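Local structure of putative oxidoreductase FAD-binding subunit (Sulfolobus tokodaii, 4ZOH) at residues 25-30 against 49-54; 29-34 against 103-108; 58-63 against 73-78. The protein binds FAD and probably passes electrons through it as the flavoprotein subunit of a molybdenum-containing hydroxylase of the xanthine oxidase family. All coordinates share one frame; numbering follows the deposited sequence.

Interaction 1: 25-30 against 49-54. With FAD (flavin-adenine dinucleotide), chain H.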
# COMPACT_ATOMS: atom_id res chain seq x y z
N GLN B 25 -37.57 -25.69 6.58
CA GLN B 25 -38.69 -24.88 6.16
C GLN B 25 -38.24 -23.57 5.59
O GLN B 25 -38.87 -23.05 4.69
CB GLN B 25 -39.59 -24.62 7.37
CG GLN B 25 -40.29 -25.88 7.89
CD GLN B 25 -41.54 -26.25 7.07
OE1 GLN B 25 -42.24 -25.37 6.59
NE2 GLN B 25 -41.82 -27.54 6.93
N ASP B 26 -37.16 -23.01 6.13
CA ASP B 26 -36.82 -21.64 5.81
C ASP B 26 -35.50 -21.51 5.03
O ASP B 26 -34.92 -20.44 4.94
CB ASP B 26 -36.78 -20.86 7.09
CG ASP B 26 -35.56 -21.14 7.82
OD1 ASP B 26 -35.16 -22.33 7.91
OD2 ASP B 26 -34.97 -20.15 8.25
N ALA B 27 -35.03 -22.61 4.47
CA ALA B 27 -33.99 -22.60 3.48
C ALA B 27 -34.59 -22.15 2.15
O ALA B 27 -35.72 -22.50 1.85
CB ALA B 27 -33.41 -23.99 3.34
N ARG B 28 -33.86 -21.36 1.37
CA ARG B 28 -34.34 -20.86 0.06
C ARG B 28 -33.47 -21.47 -1.04
O ARG B 28 -32.24 -21.50 -0.90
CB ARG B 28 -34.28 -19.31 0.01
CG ARG B 28 -35.40 -18.59 0.76
CD ARG B 28 -36.68 -18.67 -0.05
NE ARG B 28 -37.84 -18.97 0.78
CZ ARG B 28 -38.81 -18.09 1.07
NH1 ARG B 28 -38.77 -16.85 0.60
NH2 ARG B 28 -39.85 -18.45 1.82
N PRO B 29 -34.08 -21.97 -2.14
CA PRO B 29 -33.20 -22.39 -3.22
C PRO B 29 -32.68 -21.20 -4.06
O PRO B 29 -33.34 -20.14 -4.13
CB PRO B 29 -34.11 -23.26 -4.07
CG PRO B 29 -35.46 -22.70 -3.85
CD PRO B 29 -35.49 -22.31 -2.41
N LEU B 30 -31.53 -21.40 -4.72
CA LEU B 30 -30.86 -20.34 -5.51
C LEU B 30 -30.84 -20.78 -6.94
O LEU B 30 -30.24 -21.79 -7.25
CB LEU B 30 -29.40 -20.13 -5.05
CG LEU B 30 -28.41 -19.30 -5.92
CD1 LEU B 30 -28.88 -17.84 -6.07
CD2 LEU B 30 -26.97 -19.35 -5.35
N TYR B 49 -30.48 -21.45 5.38
CA TYR B 49 -29.68 -22.04 4.34
C TYR B 49 -30.09 -21.54 2.96
O TYR B 49 -31.25 -21.30 2.70
CB TYR B 49 -29.79 -23.58 4.37
CG TYR B 49 -29.12 -24.23 5.56
CD1 TYR B 49 -27.79 -24.70 5.47
CD2 TYR B 49 -29.80 -24.42 6.78
CE1 TYR B 49 -27.17 -25.30 6.57
CE2 TYR B 49 -29.19 -25.03 7.87
CZ TYR B 49 -27.88 -25.47 7.76
OH TYR B 49 -27.26 -26.07 8.84
N ILE B 50 -29.13 -21.39 2.09
CA ILE B 50 -29.45 -21.24 0.70
C ILE B 50 -29.08 -22.59 0.07
O ILE B 50 -27.97 -23.10 0.26
CB ILE B 50 -28.63 -20.07 0.09
CG1 ILE B 50 -29.09 -18.71 0.62
CG2 ILE B 50 -28.61 -20.14 -1.44
CD1 ILE B 50 -30.57 -18.40 0.49
N VAL B 51 -30.01 -23.16 -0.71
CA VAL B 51 -29.77 -24.44 -1.39
C VAL B 51 -29.52 -24.18 -2.87
O VAL B 51 -30.38 -23.60 -3.57
CB VAL B 51 -31.01 -25.36 -1.19
CG1 VAL B 51 -30.85 -26.72 -1.86
CG2 VAL B 51 -31.40 -25.42 0.28
N GLU B 52 -28.38 -24.65 -3.38
CA GLU B 52 -28.00 -24.32 -4.76
C GLU B 52 -28.61 -25.32 -5.76
O GLU B 52 -28.25 -26.47 -5.75
CB GLU B 52 -26.45 -24.16 -4.92
CG GLU B 52 -26.01 -23.91 -6.35
CD GLU B 52 -24.51 -23.85 -6.55
OE1 GLU B 52 -23.76 -23.19 -5.77
OE2 GLU B 52 -24.07 -24.43 -7.52
N ILE B 53 -29.49 -24.86 -6.63
CA ILE B 53 -30.13 -25.78 -7.59
C ILE B 53 -29.58 -25.60 -8.98
O ILE B 53 -29.86 -26.38 -9.85
CB ILE B 53 -31.68 -25.70 -7.55
CG1 ILE B 53 -32.18 -24.31 -7.99
CG2 ILE B 53 -32.18 -26.05 -6.14
CD1 ILE B 53 -33.66 -24.32 -8.37
N ARG B 54 -28.72 -24.58 -9.13
CA ARG B 54 -28.21 -24.07 -10.41
C ARG B 54 -27.52 -25.10 -11.26
O ARG B 54 -27.53 -24.96 -12.46
CB ARG B 54 -27.14 -23.00 -10.19
CG ARG B 54 -27.49 -21.79 -9.36
CD ARG B 54 -26.32 -20.77 -9.37
NE ARG B 54 -25.59 -20.75 -10.67
CZ ARG B 54 -25.96 -20.04 -11.73
NH1 ARG B 54 -25.26 -20.09 -12.87
NH2 ARG B 54 -27.05 -19.29 -11.66
PA FAD H . -33.59 -16.27 -7.80
O1A FAD H . -33.25 -14.87 -7.40
O2A FAD H . -32.59 -17.35 -7.76
O5B FAD H . -34.79 -16.78 -6.93
C5B FAD H . -35.95 -15.92 -6.72
C4B FAD H . -37.01 -16.70 -5.77
O4B FAD H . -37.44 -18.00 -6.33
C3B FAD H . -36.31 -17.06 -4.47
O3B FAD H . -37.21 -16.91 -3.40
C2B FAD H . -35.84 -18.52 -4.65
O2B FAD H . -35.69 -19.26 -3.43
C1B FAD H . -36.98 -19.11 -5.42
N9A FAD H . -36.74 -20.03 -6.53
C8A FAD H . -35.88 -19.92 -7.54
N7A FAD H . -36.07 -20.94 -8.40
C5A FAD H . -37.08 -21.70 -7.91
C6A FAD H . -37.73 -22.87 -8.35
N6A FAD H . -37.34 -23.41 -9.51
N1A FAD H . -38.72 -23.40 -7.61
C2A FAD H . -39.16 -22.81 -6.47
N3A FAD H . -38.56 -21.71 -6.03
C4A FAD H . -37.51 -21.12 -6.72
N1 FAD H . -37.57 -8.98 -13.76
C2 FAD H . -38.57 -8.61 -14.64
O2 FAD H . -39.54 -9.33 -14.77
N3 FAD H . -38.49 -7.46 -15.37
C4 FAD H . -37.43 -6.63 -15.22
O4 FAD H . -37.38 -5.62 -15.94
C4X FAD H . -36.41 -6.97 -14.30
N5 FAD H . -35.33 -6.13 -14.16
C5X FAD H . -34.32 -6.48 -13.21
C6 FAD H . -33.26 -5.59 -13.03
C7 FAD H . -32.24 -5.91 -12.13
C7M FAD H . -31.09 -4.88 -11.99
C8 FAD H . -32.30 -7.10 -11.39
C8M FAD H . -31.22 -7.51 -10.35
C9 FAD H . -33.39 -7.98 -11.53
C9A FAD H . -34.39 -7.67 -12.46
N10 FAD H . -35.50 -8.52 -12.64
C10 FAD H . -36.49 -8.14 -13.58
C1' FAD H . -35.67 -9.76 -11.90
C2' FAD H . -34.98 -10.94 -12.62
O2' FAD H . -35.78 -11.28 -13.78
C3' FAD H . -34.76 -12.16 -11.70
O3' FAD H . -33.83 -13.00 -12.39
C4' FAD H . -36.02 -12.95 -11.41
O4' FAD H . -37.01 -12.06 -10.90
C5' FAD H . -35.78 -14.09 -10.39
O5' FAD H . -35.23 -15.19 -11.16
P FAD H . -33.88 -15.86 -10.71
O1P FAD H . -33.70 -17.11 -11.50
O2P FAD H . -32.77 -14.88 -10.74
O3P FAD H . -34.31 -16.25 -9.24
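Leu30 lays its CB against CG2 of Ile50 at 3.7 Å, while CD1 of the same isoleucine turns back to CB of Arg28. These residues line one face of a parallel strand pair, 28-30 beside 49-52, and helix 36-41 packs over that face through Leu36 and Ile37. On the other face CB of Ala27 touches CG2 of Val51 (3.9 Å), Pro29 rests its CB on CG2 of Ile53, and Phe20 and Leu21 of helix 14-23 close over Ala27, Pro29 and Val51. Between the faces the backbones alternate as parallel strands do. Arg28 N donates to Tyr49 O, Arg28 O accepts from Val51 N at 2.8 Å, and Leu30 N reaches Val51 O at 2.7 Å. Ile53 N, already beyond the strand, closes the series on Leu30 O.

The start of the pair is looser. Asp26 is exposed and turns to Ser48, and the Arg28 chain, bent at chi2 and chi3, leads its guanidinium away from Ile50 after CD has passed 3.6 Å from FAD O2B. The Tyr49 ring leaves strand 28-30 but packs edge-to-face with Phe20, its hydroxyl bonding a polar side chain of another protein chain. At the ligand side, FAD O2B donates to Pro29 O at 2.6 Å. The arrangement is a right-handed beta-alpha-beta unit, strand 28-30, helix 36-41 and strand 49-52, whose first strand ends at the FAD ribose.

Interaction 2: 29-34 against 103-108; sequences PLAGGH and MGTIGG. With FAD (flavin-adenine dinucleotide), chain H.
The His34 imidazole lies obliquely across the start of the Met103 side chain, its CE1 3.5 Å from Met103 CB and a little farther from CG. Its ND1 donates to Gly32 O at 2.8 Å; the acceptor lies in the ring plane, whereas the donor stands above the plane of that carbonyl. This bond helps to fix the rotation of the ring, whose CD2 lies near methyl C8M of the flavin.

Backbone meets backbone at Gly32, where CA approaches Met103 O at 3.1 Å, so close that a CB on residue 32 would strike Met103 O and Gly104 CA. Much of the remaining contact passes through the FAD pyrophosphate. Ala31 N and Gly33 N both donate to O2A, and His34 N gives O2P a bond of 2.8 Å. Three donors converge on O1P: Gly32 N, Thr105 N at 2.9 Å, and Thr105 OG1 at 2.7 Å. Thr105 OG1 sits between its own N and carbonyl carbon (chi1 76°), a position from which it also accepts from Gly108 N and so caps the following helix. That helix start probably helps to balance the phosphate charge.

The glycine-rich turn 31-34 thus links strand 28-30 to helix 36-41, facing the junction where helix 98-103 gives way to helix 106-112, with the pyrophosphate held between them.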
# COMPACT_ATOMS: atom_id res chain seq x y z
N PRO B 29 -34.08 -21.97 -2.14
CA PRO B 29 -33.20 -22.39 -3.22
C PRO B 29 -32.68 -21.20 -4.06
O PRO B 29 -33.34 -20.14 -4.13
CB PRO B 29 -34.11 -23.26 -4.07
CG PRO B 29 -35.46 -22.70 -3.85
CD PRO B 29 -35.49 -22.31 -2.41
N LEU B 30 -31.53 -21.40 -4.72
CA LEU B 30 -30.86 -20.34 -5.51
C LEU B 30 -30.84 -20.78 -6.94
O LEU B 30 -30.24 -21.79 -7.25
CB LEU B 30 -29.40 -20.13 -5.05
CG LEU B 30 -28.41 -19.30 -5.92
CD1 LEU B 30 -28.88 -17.84 -6.07
CD2 LEU B 30 -26.97 -19.35 -5.35
N ALA B 31 -31.46 -19.99 -7.81
CA ALA B 31 -31.35 -20.18 -9.25
C ALA B 31 -30.39 -19.13 -9.85
O ALA B 31 -29.17 -19.21 -9.64
CB ALA B 31 -32.73 -20.13 -9.91
N GLY B 32 -30.94 -18.15 -10.57
CA GLY B 32 -30.11 -17.11 -11.23
C GLY B 32 -29.69 -16.08 -10.17
O GLY B 32 -28.81 -15.26 -10.42
N GLY B 33 -30.35 -16.13 -9.01
CA GLY B 33 -30.06 -15.27 -7.86
C GLY B 33 -30.36 -13.80 -8.02
O GLY B 33 -30.01 -13.01 -7.14
N HIS B 34 -30.97 -13.39 -9.15
CA HIS B 34 -31.18 -11.98 -9.41
C HIS B 34 -32.39 -11.36 -8.79
O HIS B 34 -32.69 -10.22 -9.05
CB HIS B 34 -31.05 -11.65 -10.88
CG HIS B 34 -29.62 -11.58 -11.32
ND1 HIS B 34 -28.72 -12.58 -11.04
CD2 HIS B 34 -28.93 -10.63 -11.97
CE1 HIS B 34 -27.53 -12.26 -11.54
NE2 HIS B 34 -27.64 -11.09 -12.12
N MET B 103 -28.52 -14.32 -16.53
CA MET B 103 -28.59 -15.17 -15.33
C MET B 103 -29.95 -15.49 -14.82
O MET B 103 -30.18 -16.58 -14.32
CB MET B 103 -27.83 -14.53 -14.15
CG MET B 103 -26.34 -14.30 -14.46
SD MET B 103 -25.45 -15.83 -14.18
CE MET B 103 -25.34 -15.78 -12.40
N GLY B 104 -30.86 -14.52 -14.91
CA GLY B 104 -32.21 -14.74 -14.43
C GLY B 104 -32.89 -15.93 -15.11
O GLY B 104 -32.68 -16.16 -16.30
N THR B 105 -33.68 -16.68 -14.35
CA THR B 105 -34.42 -17.82 -14.92
C THR B 105 -35.95 -17.68 -14.81
O THR B 105 -36.47 -16.99 -13.91
CB THR B 105 -34.02 -19.16 -14.26
OG1 THR B 105 -34.65 -19.21 -12.96
CG2 THR B 105 -32.40 -19.29 -14.15
N ILE B 106 -36.65 -18.33 -15.75
CA ILE B 106 -38.17 -18.34 -15.75
C ILE B 106 -38.71 -18.96 -14.45
O ILE B 106 -39.60 -18.38 -13.86
CB ILE B 106 -38.80 -19.05 -17.00
CG1 ILE B 106 -40.35 -18.95 -16.97
CG2 ILE B 106 -38.28 -20.47 -17.12
CD1 ILE B 106 -40.99 -19.17 -18.33
N GLY B 107 -38.12 -20.06 -13.97
CA GLY B 107 -38.53 -20.65 -12.66
C GLY B 107 -38.40 -19.68 -11.49
O GLY B 107 -39.29 -19.58 -10.63
N GLY B 108 -37.31 -18.90 -11.46
CA GLY B 108 -37.11 -17.98 -10.33
C GLY B 108 -37.99 -16.74 -10.48
O GLY B 108 -38.38 -16.17 -9.50
PA FAD H . -33.59 -16.27 -7.80
O1A FAD H . -33.25 -14.87 -7.40
O2A FAD H . -32.59 -17.35 -7.76
O5B FAD H . -34.79 -16.78 -6.93
C5B FAD H . -35.95 -15.92 -6.72
C4B FAD H . -37.01 -16.70 -5.77
O4B FAD H . -37.44 -18.00 -6.33
C3B FAD H . -36.31 -17.06 -4.47
O3B FAD H . -37.21 -16.91 -3.40
C2B FAD H . -35.84 -18.52 -4.65
O2B FAD H . -35.69 -19.26 -3.43
C1B FAD H . -36.98 -19.11 -5.42
N9A FAD H . -36.74 -20.03 -6.53
C8A FAD H . -35.88 -19.92 -7.54
N7A FAD H . -36.07 -20.94 -8.40
C5A FAD H . -37.08 -21.70 -7.91
C6A FAD H . -37.73 -22.87 -8.35
N6A FAD H . -37.34 -23.41 -9.51
N1A FAD H . -38.72 -23.40 -7.61
C2A FAD H . -39.16 -22.81 -6.47
N3A FAD H . -38.56 -21.71 -6.03
C4A FAD H . -37.51 -21.12 -6.72
N1 FAD H . -37.57 -8.98 -13.76
C2 FAD H . -38.57 -8.61 -14.64
O2 FAD H . -39.54 -9.33 -14.77
N3 FAD H . -38.49 -7.46 -15.37
C4 FAD H . -37.43 -6.63 -15.22
O4 FAD H . -37.38 -5.62 -15.94
C4X FAD H . -36.41 -6.97 -14.30
N5 FAD H . -35.33 -6.13 -14.16
C5X FAD H . -34.32 -6.48 -13.21
C6 FAD H . -33.26 -5.59 -13.03
C7 FAD H . -32.24 -5.91 -12.13
C7M FAD H . -31.09 -4.88 -11.99
C8 FAD H . -32.30 -7.10 -11.39
C8M FAD H . -31.22 -7.51 -10.35
C9 FAD H . -33.39 -7.98 -11.53
C9A FAD H . -34.39 -7.67 -12.46
N10 FAD H . -35.50 -8.52 -12.64
C10 FAD H . -36.49 -8.14 -13.58
C1' FAD H . -35.67 -9.76 -11.90
C2' FAD H . -34.98 -10.94 -12.62
O2' FAD H . -35.78 -11.28 -13.78
C3' FAD H . -34.76 -12.16 -11.70
O3' FAD H . -33.83 -13.00 -12.39
C4' FAD H . -36.02 -12.95 -11.41
O4' FAD H . -37.01 -12.06 -10.90
C5' FAD H . -35.78 -14.09 -10.39
O5' FAD H . -35.23 -15.19 -11.16
P FAD H . -33.88 -15.86 -10.71
O1P FAD H . -33.70 -17.11 -11.50
O2P FAD H . -32.77 -14.88 -10.74
O3P FAD H . -34.31 -16.25 -9.24

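Interaction 3: 58-63 against 73-78. With FAD (flavin-adenine dinucleotide), chain H.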
# COMPACT_ATOMS: atom_id res chain seq x y z
N ASN B 58 -30.33 -30.52 -16.43
CA ASN B 58 -31.46 -31.08 -17.14
C ASN B 58 -32.74 -30.25 -16.78
O ASN B 58 -33.79 -30.53 -17.32
CB ASN B 58 -31.61 -32.57 -16.78
CG ASN B 58 -31.92 -32.76 -15.29
OD1 ASN B 58 -32.03 -31.79 -14.55
ND2 ASN B 58 -32.03 -34.00 -14.85
N LEU B 59 -32.65 -29.28 -15.86
CA LEU B 59 -33.70 -28.27 -15.66
C LEU B 59 -33.60 -27.03 -16.57
O LEU B 59 -34.36 -26.06 -16.41
CB LEU B 59 -33.80 -27.82 -14.21
CG LEU B 59 -34.11 -28.94 -13.23
CD1 LEU B 59 -34.30 -28.33 -11.87
CD2 LEU B 59 -35.38 -29.66 -13.68
N SER B 60 -32.66 -27.05 -17.50
CA SER B 60 -32.60 -25.99 -18.44
C SER B 60 -32.81 -26.56 -19.85
O SER B 60 -31.99 -27.36 -20.31
CB SER B 60 -31.27 -25.26 -18.30
OG SER B 60 -31.13 -24.43 -19.41
N TYR B 61 -33.89 -26.17 -20.52
CA TYR B 61 -34.26 -26.73 -21.85
C TYR B 61 -35.49 -26.08 -22.47
O TYR B 61 -36.39 -25.70 -21.74
CB TYR B 61 -34.49 -28.24 -21.73
CG TYR B 61 -35.57 -28.60 -20.74
CD1 TYR B 61 -36.91 -28.62 -21.14
CD2 TYR B 61 -35.27 -28.98 -19.42
CE1 TYR B 61 -37.94 -28.94 -20.23
CE2 TYR B 61 -36.31 -29.34 -18.52
CZ TYR B 61 -37.64 -29.31 -18.96
OH TYR B 61 -38.71 -29.64 -18.13
N ILE B 62 -35.52 -25.92 -23.79
CA ILE B 62 -36.78 -25.54 -24.51
C ILE B 62 -37.20 -26.76 -25.34
O ILE B 62 -36.48 -27.14 -26.23
CB ILE B 62 -36.63 -24.31 -25.49
CG1 ILE B 62 -36.10 -23.01 -24.83
CG2 ILE B 62 -37.94 -24.04 -26.22
CD1 ILE B 62 -36.79 -22.69 -23.52
N THR B 63 -38.32 -27.39 -25.03
CA THR B 63 -38.77 -28.54 -25.84
C THR B 63 -40.17 -28.27 -26.43
O THR B 63 -41.09 -27.95 -25.70
CB THR B 63 -38.79 -29.85 -25.01
OG1 THR B 63 -37.49 -30.05 -24.45
CG2 THR B 63 -39.07 -31.05 -25.89
N ALA B 73 -37.32 -25.04 -15.77
CA ALA B 73 -37.27 -23.92 -14.85
C ALA B 73 -35.94 -23.16 -14.81
O ALA B 73 -35.94 -21.99 -14.46
CB ALA B 73 -37.66 -24.34 -13.44
N LEU B 74 -34.82 -23.80 -15.10
CA LEU B 74 -33.53 -23.13 -14.95
C LEU B 74 -33.14 -22.44 -16.25
O LEU B 74 -32.08 -21.82 -16.29
CB LEU B 74 -32.41 -24.08 -14.50
CG LEU B 74 -32.32 -24.51 -13.03
CD1 LEU B 74 -30.95 -25.13 -12.83
CD2 LEU B 74 -32.51 -23.41 -12.02
N THR B 75 -34.01 -22.48 -17.26
CA THR B 75 -33.76 -21.76 -18.53
C THR B 75 -33.77 -20.29 -18.28
O THR B 75 -34.67 -19.76 -17.58
CB THR B 75 -34.79 -22.15 -19.59
OG1 THR B 75 -35.07 -23.52 -19.40
CG2 THR B 75 -34.25 -21.97 -21.03
N THR B 76 -32.72 -19.64 -18.78
CA THR B 76 -32.48 -18.22 -18.53
C THR B 76 -33.30 -17.36 -19.50
O THR B 76 -33.67 -17.80 -20.62
CB THR B 76 -31.01 -17.86 -18.71
OG1 THR B 76 -30.65 -18.04 -20.08
CG2 THR B 76 -30.01 -18.70 -17.74
N HIS B 77 -33.49 -16.11 -19.11
CA HIS B 77 -34.13 -15.09 -19.95
C HIS B 77 -33.51 -15.02 -21.30
O HIS B 77 -34.20 -14.92 -22.36
CB HIS B 77 -34.11 -13.67 -19.29
CG HIS B 77 -34.62 -13.65 -17.86
ND1 HIS B 77 -35.64 -14.47 -17.43
CD2 HIS B 77 -34.23 -12.93 -16.78
CE1 HIS B 77 -35.89 -14.23 -16.15
NE2 HIS B 77 -35.04 -13.32 -15.72
N TYR B 78 -32.18 -15.04 -21.27
CA TYR B 78 -31.43 -14.89 -22.52
C TYR B 78 -31.80 -16.02 -23.48
O TYR B 78 -32.04 -15.77 -24.67
CB TYR B 78 -29.90 -14.84 -22.30
CG TYR B 78 -29.09 -14.89 -23.59
CD1 TYR B 78 -28.79 -13.73 -24.28
CD2 TYR B 78 -28.60 -16.11 -24.11
CE1 TYR B 78 -28.03 -13.76 -25.44
CE2 TYR B 78 -27.83 -16.16 -25.28
CZ TYR B 78 -27.55 -14.98 -25.93
OH TYR B 78 -26.78 -14.98 -27.06
PA FAD H . -33.59 -16.27 -7.80
O1A FAD H . -33.25 -14.87 -7.40
O2A FAD H . -32.59 -17.35 -7.76
O5B FAD H . -34.79 -16.78 -6.93
C5B FAD H . -35.95 -15.92 -6.72
C4B FAD H . -37.01 -16.70 -5.77
O4B FAD H . -37.44 -18.00 -6.33
C3B FAD H . -36.31 -17.06 -4.47
O3B FAD H . -37.21 -16.91 -3.40
C2B FAD H . -35.84 -18.52 -4.65
O2B FAD H . -35.69 -19.26 -3.43
C1B FAD H . -36.98 -19.11 -5.42
N9A FAD H . -36.74 -20.03 -6.53
C8A FAD H . -35.88 -19.92 -7.54
N7A FAD H . -36.07 -20.94 -8.40
C5A FAD H . -37.08 -21.70 -7.91
C6A FAD H . -37.73 -22.87 -8.35
N6A FAD H . -37.34 -23.41 -9.51
N1A FAD H . -38.72 -23.40 -7.61
C2A FAD H . -39.16 -22.81 -6.47
N3A FAD H . -38.56 -21.71 -6.03
C4A FAD H . -37.51 -21.12 -6.72
N1 FAD H . -37.57 -8.98 -13.76
C2 FAD H . -38.57 -8.61 -14.64
O2 FAD H . -39.54 -9.33 -14.77
N3 FAD H . -38.49 -7.46 -15.37
C4 FAD H . -37.43 -6.63 -15.22
O4 FAD H . -37.38 -5.62 -15.94
C4X FAD H . -36.41 -6.97 -14.30
N5 FAD H . -35.33 -6.13 -14.16
C5X FAD H . -34.32 -6.48 -13.21
C6 FAD H . -33.26 -5.59 -13.03
C7 FAD H . -32.24 -5.91 -12.13
C7M FAD H . -31.09 -4.88 -11.99
C8 FAD H . -32.30 -7.10 -11.39
C8M FAD H . -31.22 -7.51 -10.35
C9 FAD H . -33.39 -7.98 -11.53
C9A FAD H . -34.39 -7.67 -12.46
N10 FAD H . -35.50 -8.52 -12.64
C10 FAD H . -36.49 -8.14 -13.58
C1' FAD H . -35.67 -9.76 -11.90
C2' FAD H . -34.98 -10.94 -12.62
O2' FAD H . -35.78 -11.28 -13.78
C3' FAD H . -34.76 -12.16 -11.70
O3' FAD H . -33.83 -13.00 -12.39
C4' FAD H . -36.02 -12.95 -11.41
O4' FAD H . -37.01 -12.06 -10.90
C5' FAD H . -35.78 -14.09 -10.39
O5' FAD H . -35.23 -15.19 -11.16
P FAD H . -33.88 -15.86 -10.71
O1P FAD H . -33.70 -17.11 -11.50
O2P FAD H . -32.77 -14.88 -10.74
O3P FAD H . -34.31 -16.25 -9.24
O HOH W 1 -30.75 -21.44 -19.81
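Thr75 OG1 has two partners: across the contact it accepts from Tyr61 N at 3.1 Å, and it is also hydrogen-bonded to Gly72 O. The bond from Tyr61 is fairly straight, 157° at the hydrogen. Segment 58-63 leads into, and 73-78 leaves, the antiparallel hairpin of strands 62-64 and 68-72, an edge of the five-stranded sheet in the FAD-binding domain, and the threonine hydroxyl links the two chains at its base.

The torsions of Thr75 divide its branches. OG1 is anti to the carbonyl carbon (chi1 -36°) and serves Tyr61, while CG2 is anti to the backbone N and meets CD1 of Ile62 at 3.6 Å, the two side chains crossing at about a right angle. With both branches gone, as in an alanine here, Tyr61 N would probably lose its acceptor and Ile62 CD1 the methyl it rests on.

Just before this pair in each segment, Leu59 O accepts from Leu74 N at 2.7 Å, the donor tilted 33° from the carbonyl plane. Next to this bond Leu59 CB packs on Leu74 CG, and Leu74 continues inward to Ala31 and Ile53. Tyr61 points away from the contact and sends its hydroxyl to Glu163. The Ser60 side is more open: a water lies 3.0 Å from Ser60 OG and accepts from Thr76 N, bridging the segments.

Thr76 is the N-cap of helix 77-81, its OG1 capping Asn79 N. The first residue of that helix, His77, is fixed through ND1 by Tyr119 OH, while its other nitrogen, NE2, forms a hydrogen bond with the ribityl hydroxyl FAD O2' at 2.9 Å.

All three interactions lie within the FAD-binding domain and touch the same FAD. Interactions 1 and 2 share Pro29 and Leu30 on strand 28-30, with centres about 11 Å apart, and Arg54 of the first reaches Ala31 O of the second. Interaction 3 is nested in the chain between 29-34 and 103-108, following interaction 1; its centre is about 10 Å from that of interaction 2 and about 19 Å from that of interaction 1. Backbone contacts from Gly104 to His77 and from Gly107 to Ala73 tie it to interaction 2. The small parallel sheet and the five-stranded antiparallel sheet are thus joined around one extended cofactor, from adenosine ribose through pyrophosphate to ribityl chain.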